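Hydrolase, haloacid dehalogenase-like family (Pseudomonas syringae pv. tomato, PDB 3S6J) is a metal-binding hydrolase of the haloacid dehalogenase superfamily, here carrying calcium, and probably removes phosphate from sugar phosphates. Local coordinates at residues E[11-16]-E[123-128]; E[110-115]-E[133-138]; E[16-21]-E[88-93]; E[96-101]-E[214-219]; E[48-53]-E[146-151]. One frame throughout, in Å; residues are numbered along the deposited sequence.

Interaction 1 of 5, residues E[11-16]-E[123-128]; sequences FDLDGT and INLKAL. With CA (calcium ion), chain M.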
# COMPACT_ATOMS: atom_id res chain seq x y z
N PHE E 11 19.02 -9.50 4.09
CA PHE E 11 18.15 -8.53 3.46
C PHE E 11 16.99 -9.22 2.76
O PHE E 11 17.18 -10.20 2.03
CB PHE E 11 18.92 -7.73 2.41
CG PHE E 11 19.87 -6.71 2.96
CD1 PHE E 11 19.44 -5.44 3.27
CD2 PHE E 11 21.21 -7.02 3.12
CE1 PHE E 11 20.33 -4.49 3.74
CE2 PHE E 11 22.11 -6.07 3.60
CZ PHE E 11 21.67 -4.81 3.92
N ASP E 12 15.78 -8.72 2.98
CA ASP E 12 14.69 -9.05 2.08
C ASP E 12 14.96 -8.31 0.75
O ASP E 12 15.83 -7.44 0.69
CB ASP E 12 13.36 -8.63 2.69
CG ASP E 12 12.23 -8.69 1.70
OD1 ASP E 12 11.86 -9.80 1.29
OD2 ASP E 12 11.72 -7.61 1.33
N LEU E 13 14.23 -8.65 -0.31
CA LEU E 13 14.52 -8.05 -1.62
C LEU E 13 13.42 -7.11 -2.12
O LEU E 13 13.57 -5.89 -2.11
CB LEU E 13 14.81 -9.15 -2.65
CG LEU E 13 15.22 -8.76 -4.07
CD1 LEU E 13 16.36 -7.72 -4.09
CD2 LEU E 13 15.61 -10.02 -4.86
N ASP E 14 12.33 -7.71 -2.57
CA ASP E 14 11.17 -7.01 -3.07
C ASP E 14 10.58 -6.08 -1.98
O ASP E 14 10.03 -6.55 -0.99
CB ASP E 14 10.18 -8.09 -3.55
CG ASP E 14 8.76 -7.61 -3.69
OD1 ASP E 14 7.87 -8.27 -3.12
OD2 ASP E 14 8.51 -6.61 -4.40
N GLY E 15 10.74 -4.76 -2.14
CA GLY E 15 10.17 -3.80 -1.21
C GLY E 15 11.19 -3.27 -0.23
O GLY E 15 10.94 -2.32 0.51
N THR E 16 12.37 -3.87 -0.25
CA THR E 16 13.39 -3.60 0.75
C THR E 16 14.62 -3.03 0.05
O THR E 16 15.13 -1.97 0.46
CB THR E 16 13.73 -4.87 1.56
OG1 THR E 16 12.59 -5.29 2.34
CG2 THR E 16 14.95 -4.65 2.46
N ILE E 123 14.62 -11.02 -11.67
CA ILE E 123 14.13 -9.74 -12.16
C ILE E 123 14.53 -8.57 -11.24
O ILE E 123 15.06 -7.56 -11.71
CB ILE E 123 12.59 -9.77 -12.36
CG1 ILE E 123 12.24 -10.61 -13.59
CG2 ILE E 123 12.03 -8.35 -12.46
CD1 ILE E 123 10.83 -11.18 -13.59
N ASN E 124 14.29 -8.70 -9.94
CA ASN E 124 14.58 -7.58 -9.06
C ASN E 124 16.07 -7.29 -8.99
O ASN E 124 16.48 -6.14 -8.90
CB ASN E 124 14.01 -7.83 -7.66
CG ASN E 124 12.53 -8.13 -7.68
OD1 ASN E 124 12.05 -9.07 -7.04
ND2 ASN E 124 11.78 -7.32 -8.42
N LEU E 125 16.88 -8.34 -9.03
CA LEU E 125 18.33 -8.23 -8.95
C LEU E 125 18.92 -7.39 -10.09
O LEU E 125 19.90 -6.69 -9.90
CB LEU E 125 18.97 -9.61 -8.95
CG LEU E 125 18.73 -10.53 -7.75
CD1 LEU E 125 19.22 -11.93 -8.08
CD2 LEU E 125 19.44 -10.02 -6.53
N LYS E 126 18.32 -7.49 -11.27
CA LYS E 126 18.71 -6.65 -12.40
C LYS E 126 18.68 -5.17 -12.02
O LYS E 126 19.60 -4.42 -12.35
CB LYS E 126 17.79 -6.89 -13.60
CG LYS E 126 17.51 -8.35 -13.92
CD LYS E 126 18.63 -8.98 -14.74
CE LYS E 126 18.22 -10.34 -15.30
NZ LYS E 126 19.16 -10.82 -16.36
N ALA E 127 17.63 -4.76 -11.31
CA ALA E 127 17.49 -3.36 -10.94
C ALA E 127 18.64 -2.91 -10.05
O ALA E 127 18.91 -1.73 -9.94
CB ALA E 127 16.16 -3.12 -10.25
N LEU E 128 19.28 -3.85 -9.38
CA LEU E 128 20.43 -3.54 -8.55
C LEU E 128 21.69 -3.89 -9.30
O LEU E 128 22.76 -3.97 -8.72
CB LEU E 128 20.40 -4.35 -7.25
CG LEU E 128 19.16 -4.27 -6.36
CD1 LEU E 128 19.19 -5.41 -5.35
CD2 LEU E 128 19.09 -2.92 -5.67
CA CA M . 9.25 -7.86 0.87
O HOH W 1 8.81 -9.45 2.65
O HOH W 2 8.28 -9.65 -0.67
O HOH W 3 6.70 -7.06 0.85
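Leu-13 points its forked end at the segment 123-128 and meets three residues, on the helix and just after it. CG anti to the backbone N (chi1 -177°) swings the fork off the loop. Its CD2 lies 3.9 Å from Asn-124 CB, and the same methyl meets Leu-125 CD2 with the two side chains nearly at right angles. CD1 takes the other direction, 3.9 Å from Leu-128 CD1, the two side chains sliding past each other in opposite directions. Beside this apolar patch Asn-124 OD1 faces the CB of Asp-14, while its ND2 is spent on Tyr-83 OH.

The polar side of the loop holds the calcium ion. Asp-12 OD2 binds it at 2.5 Å and the backbone Asp-14 O at 2.4 Å, with three waters and Asp-172 completing the ligands. Thr-16 OG1 donates to Asp-12 OD2 over 2.7 Å, the acceptor using its lone pair anti to the other carboxylate oxygen. Asp-14 turns its carboxylate to Ser-20, Asn-24 and water 2. The DxDxT sequence is that of the haloacid dehalogenase active-site loop. Leu-13 thus anchors the loop in the apolar interior, while the cation probably eases the approach of Asp-12 OD2 to Asp-14 O.

Interaction 2 of 5, residues E[110-115]-E[133-138]; sequences WCIATS and NKINIV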
# COMPACT_ATOMS: atom_id res chain seq x y z
N TRP E 110 26.64 -10.19 4.10
CA TRP E 110 25.19 -10.11 3.90
C TRP E 110 24.69 -11.15 2.91
O TRP E 110 25.40 -11.59 2.01
CB TRP E 110 24.76 -8.72 3.44
CG TRP E 110 25.43 -8.26 2.17
CD1 TRP E 110 26.60 -7.57 2.07
CD2 TRP E 110 24.97 -8.46 0.82
NE1 TRP E 110 26.90 -7.33 0.75
CE2 TRP E 110 25.91 -7.86 -0.03
CE3 TRP E 110 23.85 -9.09 0.26
CZ2 TRP E 110 25.77 -7.87 -1.43
CZ3 TRP E 110 23.70 -9.09 -1.12
CH2 TRP E 110 24.66 -8.48 -1.95
N CYS E 111 23.43 -11.52 3.11
CA CYS E 111 22.76 -12.46 2.24
C CYS E 111 21.37 -11.94 1.92
O CYS E 111 20.75 -11.28 2.75
CB CYS E 111 22.66 -13.83 2.92
SG CYS E 111 22.07 -15.15 1.84
N ILE E 112 20.88 -12.24 0.72
CA ILE E 112 19.52 -11.87 0.38
C ILE E 112 18.63 -13.07 0.65
O ILE E 112 19.05 -14.20 0.43
CB ILE E 112 19.40 -11.35 -1.06
CG1 ILE E 112 19.92 -9.91 -1.11
CG2 ILE E 112 17.96 -11.45 -1.57
CD1 ILE E 112 20.22 -9.41 -2.51
N ALA E 113 17.44 -12.82 1.18
CA ALA E 113 16.50 -13.88 1.53
C ALA E 113 15.08 -13.47 1.15
O ALA E 113 14.51 -12.57 1.77
CB ALA E 113 16.59 -14.22 3.01
N THR E 114 14.53 -14.15 0.14
CA THR E 114 13.24 -13.79 -0.45
C THR E 114 12.28 -14.98 -0.52
O THR E 114 12.70 -16.11 -0.75
CB THR E 114 13.44 -13.17 -1.88
OG1 THR E 114 12.16 -12.90 -2.47
CG2 THR E 114 14.21 -14.13 -2.79
N SER E 115 10.98 -14.72 -0.31
CA SER E 115 9.94 -15.75 -0.48
C SER E 115 9.64 -15.98 -1.95
O SER E 115 8.96 -16.93 -2.31
CB SER E 115 8.64 -15.37 0.24
OG SER E 115 8.80 -15.32 1.64
N ASN E 133 23.59 -15.64 -9.49
CA ASN E 133 24.62 -16.64 -9.18
C ASN E 133 25.99 -16.06 -8.79
O ASN E 133 26.96 -16.80 -8.64
CB ASN E 133 24.72 -17.71 -10.28
CG ASN E 133 25.07 -17.13 -11.64
OD1 ASN E 133 24.39 -17.41 -12.64
ND2 ASN E 133 26.14 -16.34 -11.70
N LYS E 134 26.05 -14.75 -8.60
CA LYS E 134 27.29 -14.09 -8.20
C LYS E 134 27.22 -13.49 -6.79
O LYS E 134 28.18 -12.85 -6.34
CB LYS E 134 27.66 -13.00 -9.20
CG LYS E 134 28.22 -13.49 -10.54
CD LYS E 134 28.10 -12.39 -11.61
CE LYS E 134 29.07 -12.55 -12.76
NZ LYS E 134 30.33 -11.80 -12.49
N ILE E 135 26.10 -13.69 -6.09
CA ILE E 135 25.93 -13.16 -4.73
C ILE E 135 25.45 -14.21 -3.74
O ILE E 135 25.21 -15.36 -4.10
CB ILE E 135 24.90 -12.01 -4.69
CG1 ILE E 135 23.60 -12.46 -5.37
CG2 ILE E 135 25.45 -10.75 -5.33
CD1 ILE E 135 22.39 -11.62 -5.01
N ASN E 136 25.31 -13.79 -2.49
CA ASN E 136 24.70 -14.63 -1.46
C ASN E 136 23.20 -14.41 -1.42
O ASN E 136 22.72 -13.35 -1.00
CB ASN E 136 25.31 -14.30 -0.09
CG ASN E 136 26.70 -14.91 0.09
OD1 ASN E 136 27.09 -15.85 -0.60
ND2 ASN E 136 27.44 -14.38 1.05
N ILE E 137 22.44 -15.40 -1.86
CA ILE E 137 20.99 -15.29 -1.89
C ILE E 137 20.32 -16.64 -1.68
O ILE E 137 20.80 -17.67 -2.14
CB ILE E 137 20.49 -14.67 -3.22
CG1 ILE E 137 18.96 -14.62 -3.23
CG2 ILE E 137 21.00 -15.47 -4.41
CD1 ILE E 137 18.40 -13.80 -4.38
N VAL E 138 19.21 -16.61 -0.95
CA VAL E 138 18.36 -17.78 -0.76
C VAL E 138 16.97 -17.45 -1.28
O VAL E 138 16.46 -16.35 -1.06
CB VAL E 138 18.26 -18.17 0.73
CG1 VAL E 138 17.21 -19.21 0.93
CG2 VAL E 138 19.60 -18.69 1.22
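Strands 110-113 and 137-138 run parallel in register, Ile-112 beside Ile-137 and Ala-113 beside Val-138, joined by three backbone hydrogen bonds. Ile-112 gives its N-H to Asn-136 O and takes one on its own O from Val-138 N, each at 2.8 Å, so both polar backbone atoms of this residue are used on the same neighbouring segment. Thr-114 N to Val-138 O is longer, 3.2 Å, but straight, with an N-H...O angle of 167°.

On the face bearing Ile-112 and Ile-137, CG2 of Ile-112 lies 3.7 Å from Ile-137 CD1, the two branched chains meeting at a slant. CD1 of Ile-112 leads the other way, to Ile-135 CD1 at 4.0 Å. Ile-135 also reaches the indole of Trp-110, its CG2 4.1 Å from CH2 and approaching the ring obliquely; chi1 of 58° sets that ring over the sheet, and Asp-104 OD1 accepts a hydrogen bond from NE1. The segments are the two strands of a beta-alpha-beta crossover whose helix, 118-127, packs on this face through Leu-125, at one edge of the Rossmann-like parallel sheet of the haloacid dehalogenase fold.

The opposite face carries Cys-111 and Val-138, covered by helix 151-160, and Ala-113, which touches Ile-10. Cys-111 SG lies 3.4 Å from Asn-136 O, and Ala-156 and Ile-160 cover it. Past the strand end, Thr-114 lays CG2 3.6 Å from Val-138 O and directs OG1 to Gly-116 N, with its side chain about 7 Å from the calcium ion.

Interaction 3 of 5, residues E[16-21]-E[88-93]; sequences TLTDSV and HQIIAL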
# COMPACT_ATOMS: atom_id res chain seq x y z
N THR E 16 12.37 -3.87 -0.25
CA THR E 16 13.39 -3.60 0.75
C THR E 16 14.62 -3.03 0.05
O THR E 16 15.13 -1.97 0.46
CB THR E 16 13.73 -4.87 1.56
OG1 THR E 16 12.59 -5.29 2.34
CG2 THR E 16 14.95 -4.65 2.46
N LEU E 17 15.08 -3.71 -1.00
CA LEU E 17 16.17 -3.19 -1.84
C LEU E 17 15.67 -2.68 -3.21
O LEU E 17 16.25 -1.76 -3.78
CB LEU E 17 17.30 -4.21 -2.00
CG LEU E 17 17.97 -4.69 -0.72
CD1 LEU E 17 18.83 -5.95 -0.94
CD2 LEU E 17 18.78 -3.58 -0.07
N THR E 18 14.61 -3.29 -3.74
CA THR E 18 14.01 -2.83 -4.98
C THR E 18 12.57 -2.39 -4.77
O THR E 18 11.83 -3.02 -3.99
CB THR E 18 14.00 -3.93 -6.07
OG1 THR E 18 13.45 -5.14 -5.53
CG2 THR E 18 15.40 -4.19 -6.59
N ASP E 19 12.17 -1.35 -5.49
CA ASP E 19 10.80 -0.84 -5.41
C ASP E 19 9.85 -1.69 -6.24
O ASP E 19 9.41 -1.28 -7.33
CB ASP E 19 10.77 0.62 -5.84
CG ASP E 19 9.47 1.30 -5.50
OD1 ASP E 19 8.58 0.63 -4.93
OD2 ASP E 19 9.34 2.51 -5.81
N SER E 20 9.51 -2.87 -5.73
CA SER E 20 8.77 -3.84 -6.53
C SER E 20 7.51 -4.44 -5.90
O SER E 20 6.81 -5.21 -6.55
CB SER E 20 9.70 -4.97 -6.98
OG SER E 20 10.42 -5.51 -5.90
N VAL E 21 7.19 -4.06 -4.67
CA VAL E 21 5.99 -4.56 -4.01
C VAL E 21 4.72 -4.24 -4.81
O VAL E 21 3.85 -5.07 -4.94
CB VAL E 21 5.84 -3.98 -2.58
CG1 VAL E 21 4.46 -4.27 -2.03
CG2 VAL E 21 6.92 -4.54 -1.64
N HIS E 88 10.23 -4.02 -16.31
CA HIS E 88 10.99 -2.80 -16.58
C HIS E 88 10.55 -1.61 -15.71
O HIS E 88 11.14 -0.53 -15.78
CB HIS E 88 10.92 -2.44 -18.06
CG HIS E 88 11.43 -3.52 -18.96
ND1 HIS E 88 10.61 -4.47 -19.53
CD2 HIS E 88 12.69 -3.82 -19.37
CE1 HIS E 88 11.34 -5.30 -20.26
NE2 HIS E 88 12.60 -4.92 -20.18
N GLN E 89 9.52 -1.82 -14.91
CA GLN E 89 9.03 -0.76 -14.03
C GLN E 89 9.85 -0.73 -12.75
O GLN E 89 9.85 0.27 -12.02
CB GLN E 89 7.55 -0.98 -13.70
CG GLN E 89 6.62 -0.76 -14.88
CD GLN E 89 5.16 -0.78 -14.48
OE1 GLN E 89 4.83 -1.02 -13.31
NE2 GLN E 89 4.27 -0.53 -15.43
N ILE E 90 10.56 -1.83 -12.49
CA ILE E 90 11.25 -2.03 -11.23
C ILE E 90 12.56 -1.27 -11.11
O ILE E 90 13.50 -1.49 -11.88
CB ILE E 90 11.52 -3.52 -10.96
CG1 ILE E 90 10.20 -4.29 -10.97
CG2 ILE E 90 12.27 -3.69 -9.62
CD1 ILE E 90 10.35 -5.72 -10.54
N ILE E 91 12.62 -0.40 -10.12
CA ILE E 91 13.75 0.47 -9.89
C ILE E 91 14.37 0.09 -8.55
O ILE E 91 13.69 -0.49 -7.69
CB ILE E 91 13.25 1.94 -9.89
CG1 ILE E 91 12.44 2.19 -11.17
CG2 ILE E 91 14.40 2.92 -9.73
CD1 ILE E 91 11.20 3.11 -11.02
N ALA E 92 15.66 0.36 -8.38
CA ALA E 92 16.31 0.12 -7.10
C ALA E 92 15.80 1.20 -6.17
O ALA E 92 15.59 2.33 -6.61
CB ALA E 92 17.82 0.18 -7.25
N LEU E 93 15.57 0.87 -4.90
CA LEU E 93 15.21 1.88 -3.89
C LEU E 93 16.43 2.74 -3.49
O LEU E 93 17.55 2.23 -3.53
CB LEU E 93 14.62 1.20 -2.65
CG LEU E 93 13.15 0.80 -2.76
CD1 LEU E 93 12.78 -0.38 -1.85
CD2 LEU E 93 12.27 2.03 -2.49
O HOH W 4 10.08 0.76 -9.44
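A short antiparallel ribbon, 18-19 against 91-92, pairs the chain just after the metal-binding loop with the chain returning from the helical cap. Thr-18 and Ala-92 form its non-hydrogen-bonded pair. The backbone bonds lie to either side of it: Leu-93 N to Leu-17 O at 2.9 Å and Asp-19 N to Ile-91 O at 2.8 Å. Beyond them, water 4 bridges the strands, donating to Asp-19 O and Gln-89 O while accepting from Ile-91 N.

Leu-93 is the main apolar wedge. Its CG rests against the Asp-19 N and its CD1 lies 3.5 Å from Thr-18 O, while CD2 goes to Asp-19 CB at 3.9 Å, the two side chains crossing at about a right angle. A chi1 of -167° turns CG of Asp-19 away from its own N and carries the carboxylate to the second subunit, where OD2 accepts from the backbone N of Met-41 of that chain.

Ile-90 packs on the other flank. Its CD1 touches Ser-20 CB at 3.7 Å, and its CG2 reaches the CB of both Ser-20 and Thr-18. Those two hydroxyls are turned to each other, Thr-18 OG1 donating to Ser-20 OG over 3.1 Å, and Ser-20 OG is further bonded to Asp-14 OD2, so Ser-20 steadies the carboxylate whose OD1 holds a metal-bound water. Asn-124 and Tyr-83 pack round this corner. A beta-hairpin just downstream of the DxDxT loop, with helices inserted between its two strands, is consistent with the flap of haloacid dehalogenases bearing a C1 cap.

Interaction 4 of 5, residues E[96-101]-E[214-219]; sequences AVELLE and DLLNHL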
# COMPACT_ATOMS: atom_id res chain seq x y z
N ALA E 96 19.98 1.71 -1.69
CA ALA E 96 20.04 0.25 -1.75
C ALA E 96 21.39 -0.26 -2.22
O ALA E 96 22.01 -1.11 -1.58
CB ALA E 96 18.95 -0.27 -2.66
N VAL E 97 21.84 0.23 -3.37
CA VAL E 97 23.14 -0.17 -3.88
C VAL E 97 24.24 0.37 -2.98
O VAL E 97 25.14 -0.37 -2.57
CB VAL E 97 23.34 0.33 -5.33
CG1 VAL E 97 24.81 0.30 -5.69
CG2 VAL E 97 22.52 -0.52 -6.31
N GLU E 98 24.15 1.65 -2.63
CA GLU E 98 25.15 2.26 -1.77
C GLU E 98 25.31 1.53 -0.44
O GLU E 98 26.43 1.44 0.08
CB GLU E 98 24.86 3.73 -1.50
CG GLU E 98 25.88 4.37 -0.57
CD GLU E 98 25.69 5.86 -0.46
OE1 GLU E 98 24.65 6.33 -0.96
OE2 GLU E 98 26.56 6.57 0.12
N LEU E 99 24.20 1.04 0.11
CA LEU E 99 24.25 0.28 1.37
C LEU E 99 25.03 -1.00 1.14
O LEU E 99 25.90 -1.37 1.94
CB LEU E 99 22.85 -0.04 1.90
CG LEU E 99 22.76 -0.87 3.20
CD1 LEU E 99 23.55 -0.20 4.35
CD2 LEU E 99 21.31 -1.15 3.62
N LEU E 100 24.74 -1.69 0.04
CA LEU E 100 25.40 -2.96 -0.23
C LEU E 100 26.89 -2.75 -0.47
O LEU E 100 27.72 -3.49 0.06
CB LEU E 100 24.76 -3.67 -1.42
CG LEU E 100 23.35 -4.23 -1.15
CD1 LEU E 100 22.72 -4.73 -2.45
CD2 LEU E 100 23.39 -5.35 -0.08
N GLU E 101 27.22 -1.71 -1.24
CA GLU E 101 28.60 -1.30 -1.46
C GLU E 101 29.30 -0.95 -0.15
O GLU E 101 30.47 -1.32 0.05
CB GLU E 101 28.65 -0.11 -2.42
CG GLU E 101 28.19 -0.46 -3.83
CD GLU E 101 28.34 0.69 -4.82
OE1 GLU E 101 28.20 1.87 -4.42
OE2 GLU E 101 28.58 0.40 -6.01
N ASP E 214 17.85 5.67 4.54
CA ASP E 214 17.55 6.11 5.89
C ASP E 214 18.23 5.17 6.86
O ASP E 214 18.83 5.60 7.85
CB ASP E 214 16.05 6.16 6.14
CG ASP E 214 15.71 6.87 7.44
OD1 ASP E 214 16.60 7.62 7.93
OD2 ASP E 214 14.58 6.67 7.96
N LEU E 215 18.16 3.88 6.56
CA LEU E 215 18.80 2.87 7.39
C LEU E 215 20.32 3.07 7.40
O LEU E 215 20.97 3.01 8.44
CB LEU E 215 18.43 1.48 6.88
CG LEU E 215 19.25 0.29 7.37
CD1 LEU E 215 19.28 0.21 8.87
CD2 LEU E 215 18.64 -0.96 6.80
N LEU E 216 20.87 3.30 6.21
CA LEU E 216 22.31 3.50 6.07
C LEU E 216 22.80 4.64 6.97
O LEU E 216 23.83 4.52 7.62
CB LEU E 216 22.67 3.78 4.60
CG LEU E 216 24.06 4.30 4.21
CD1 LEU E 216 25.20 3.45 4.78
CD2 LEU E 216 24.16 4.37 2.69
N ASN E 217 22.02 5.72 6.99
CA ASN E 217 22.34 6.91 7.78
C ASN E 217 22.24 6.69 9.27
O ASN E 217 22.71 7.50 10.04
CB ASN E 217 21.41 8.06 7.38
CG ASN E 217 21.81 8.72 6.07
OD1 ASN E 217 22.98 8.66 5.68
ND2 ASN E 217 20.86 9.34 5.37
N HIS E 218 21.61 5.59 9.68
CA HIS E 218 21.47 5.27 11.09
C HIS E 218 22.08 3.92 11.42
O HIS E 218 21.77 3.33 12.46
CB HIS E 218 19.99 5.24 11.47
CG HIS E 218 19.33 6.57 11.33
ND1 HIS E 218 19.14 7.43 12.39
CD2 HIS E 218 18.87 7.21 10.23
CE1 HIS E 218 18.57 8.53 11.96
NE2 HIS E 218 18.38 8.43 10.66
N LEU E 219 22.95 3.44 10.55
CA LEU E 219 23.53 2.11 10.70
C LEU E 219 24.11 1.84 12.10
O LEU E 219 24.08 0.71 12.60
CB LEU E 219 24.59 1.89 9.62
CG LEU E 219 24.90 0.45 9.25
CD1 LEU E 219 23.63 -0.26 8.80
CD2 LEU E 219 25.99 0.41 8.16
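Leu-99 of helix 96-105 carries this helix-to-helix contact, which joins two outer elements of the haloacid dehalogenase core, the second being helix 212-217 and the turn after it, near the C-terminus. Both belong to the layer that covers one face of the central parallel sheet. The CA atoms of Leu-99 and Leu-216 are the nearest across the pair, 6.0 Å apart.

From its CB the side chain of Leu-99 leaves in the direction opposite its backbone N (chi1 178°), and the branch point CG sends one methyl to each side. CD1 goes to Leu-216, with Leu-216 CD1 at 4.0 Å and the CB of that residue hardly farther; the two leucines slide past each other in opposite directions. The same CD1 has Leu-219 CD1 beyond it, at the loose distance of 4.5 Å. CD2 heads for the interior, 4.2 Å from Leu-215 CD2, and there meets Phe-11 on strand 8-11. Leu-215, in turn, lies on Tyr-209 of the outermost strand, which ties the C-terminal helix to the sheet.

No hydrogen bond crosses between the segments, and the hold is by apolar contact. At its solvent-side margin Glu-98 closes the patch with an extended chain: CG and the carboxylate carbon CD both lie against Leu-216 CD2, the side chains at about a right angle. The closest approach of the whole contact is here, Glu-98 CG to Leu-216 CD2 at 3.7 Å.

Interaction 5 of 5, residues E[48-53]-E[146-151]; sequences IGMSGG and GKPDPD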
# COMPACT_ATOMS: atom_id res chain seq x y z
N ILE E 48 1.99 -9.62 0.85
CA ILE E 48 3.23 -9.59 0.09
C ILE E 48 4.43 -9.80 1.02
O ILE E 48 4.61 -9.06 2.01
CB ILE E 48 3.36 -8.29 -0.75
CG1 ILE E 48 2.17 -8.16 -1.71
CG2 ILE E 48 4.67 -8.25 -1.52
CD1 ILE E 48 2.07 -9.28 -2.76
N GLY E 49 5.23 -10.81 0.72
CA GLY E 49 6.33 -11.21 1.57
C GLY E 49 6.17 -12.66 2.04
O GLY E 49 7.16 -13.31 2.37
N MSE E 50 4.94 -13.16 2.08
CA MSE E 50 4.70 -14.60 2.24
C MSE E 50 5.02 -15.30 0.94
O MSE E 50 4.95 -14.68 -0.12
CB MSE E 50 3.24 -14.90 2.56
CG MSE E 50 2.70 -14.28 3.83
SE MSE E 50 1.01 -15.16 4.29
CE MSE E 50 1.13 -15.11 6.23
N SER E 51 5.37 -16.58 0.99
CA SER E 51 5.52 -17.30 -0.27
C SER E 51 4.12 -17.50 -0.83
O SER E 51 3.16 -17.59 -0.07
CB SER E 51 6.24 -18.64 -0.09
OG SER E 51 5.35 -19.61 0.43
N GLY E 52 4.01 -17.54 -2.15
CA GLY E 52 2.72 -17.65 -2.80
C GLY E 52 1.76 -18.68 -2.20
O GLY E 52 0.55 -18.43 -2.10
N GLY E 53 2.29 -19.84 -1.81
CA GLY E 53 1.46 -20.92 -1.30
C GLY E 53 0.72 -20.54 -0.04
O GLY E 53 -0.48 -20.76 0.08
N GLY E 146 8.24 -20.66 3.17
CA GLY E 146 8.57 -19.27 3.00
C GLY E 146 8.21 -18.50 4.25
O GLY E 146 7.75 -19.08 5.25
N LYS E 147 8.41 -17.20 4.21
CA LYS E 147 8.06 -16.36 5.33
C LYS E 147 6.56 -16.49 5.63
O LYS E 147 5.76 -16.70 4.72
CB LYS E 147 8.44 -14.92 5.04
CG LYS E 147 9.94 -14.73 4.79
CD LYS E 147 10.21 -13.40 4.09
CE LYS E 147 11.65 -13.31 3.61
NZ LYS E 147 11.91 -12.04 2.86
N PRO E 148 6.18 -16.38 6.91
CA PRO E 148 7.02 -16.02 8.06
C PRO E 148 7.76 -17.18 8.74
O PRO E 148 8.30 -16.99 9.84
CB PRO E 148 5.99 -15.45 9.02
CG PRO E 148 4.82 -16.41 8.81
CD PRO E 148 4.76 -16.45 7.29
N ASP E 149 7.77 -18.37 8.13
CA ASP E 149 8.62 -19.44 8.63
C ASP E 149 10.08 -18.97 8.58
O ASP E 149 10.49 -18.26 7.65
CB ASP E 149 8.43 -20.72 7.82
CG ASP E 149 9.05 -21.93 8.51
OD1 ASP E 149 10.30 -22.06 8.48
OD2 ASP E 149 8.28 -22.75 9.07
N PRO E 150 10.86 -19.31 9.61
CA PRO E 150 12.25 -18.87 9.77
C PRO E 150 13.20 -19.54 8.78
O PRO E 150 14.39 -19.19 8.74
CB PRO E 150 12.60 -19.34 11.19
CG PRO E 150 11.31 -19.66 11.85
CD PRO E 150 10.39 -20.09 10.77
N ASP E 151 12.69 -20.48 8.00
CA ASP E 151 13.53 -21.25 7.08
C ASP E 151 14.51 -20.42 6.29
O ASP E 151 15.71 -20.68 6.34
CB ASP E 151 12.67 -22.06 6.11
CG ASP E 151 12.58 -23.51 6.50
OD1 ASP E 151 12.89 -23.82 7.67
OD2 ASP E 151 12.21 -24.34 5.63
O HOH W 5 9.77 -12.10 0.52
O HOH W 6 5.41 -21.51 2.45
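Lys-147 lays its aliphatic stem across the tip of the Gly-49 carbonyl oxygen, CB 3.4 Å and CD 3.5 Å from Gly-49 O. From CG onward the chain is extended (chi2 162°, then two torsions near 180°), which carries NZ past the loop to the metal-site end. There it forms salt bridges with Asp-176 and Asp-12 and donates to Ala-113 O; water 5 accepts from it at 3.2 Å.

Met-50, a selenomethionine, has CG beside its backbone N (chi1 -60°) and bends at chi3, so CE comes 4.0 Å from Pro-148 CD, the two chains meeting at a slant. Its CA-H points at Lys-147 O, 3.4 Å from Met-50 CA. Pro-148 follows a cis peptide bond. Ser-51 presses CB on Gly-146 CA at 3.9 Å, a place where Gly-146 has no room for a side chain.

No direct hydrogen bond joins the segments. Ser-115 OG bonds both Gly-49 O and Lys-147 N; water 6 bridges Ser-51 OG and Gly-146 N, and water 5 only weakly reaches Gly-49 O. The ammonium, gripped by carboxylates and a carbonyl, probably tempers the negative charge round the calcium ion, a placement consistent with the motif III lysine of haloacid dehalogenases.

How the interactions relate
Interactions 1, 2, 3 and 5 surround the calcium site, whereas interaction 4 is a more remote packing of the core. Interaction 1 supplies two of the three protein ligands of the calcium ion. Asp-12 OD1 meets Lys-147 NZ of interaction 5 at 2.7 Å, and Asp-14 OD2 meets Ser-20 OG of interaction 3, also at 2.7 Å; interactions 1 and 3 share Thr-16. Interaction 2 sits beside the metal loop in the sheet, Phe-11 O lying 2.8 Å from Ala-113 N, and reaches interaction 5 through Ser-115 OG to Gly-49 O at 2.7 Å. Phe-11 also joins interaction 4, its CE1 3.5 Å from Leu-99 CD2. Interactions 4 and 5 lie farthest apart, centres about 25 Å.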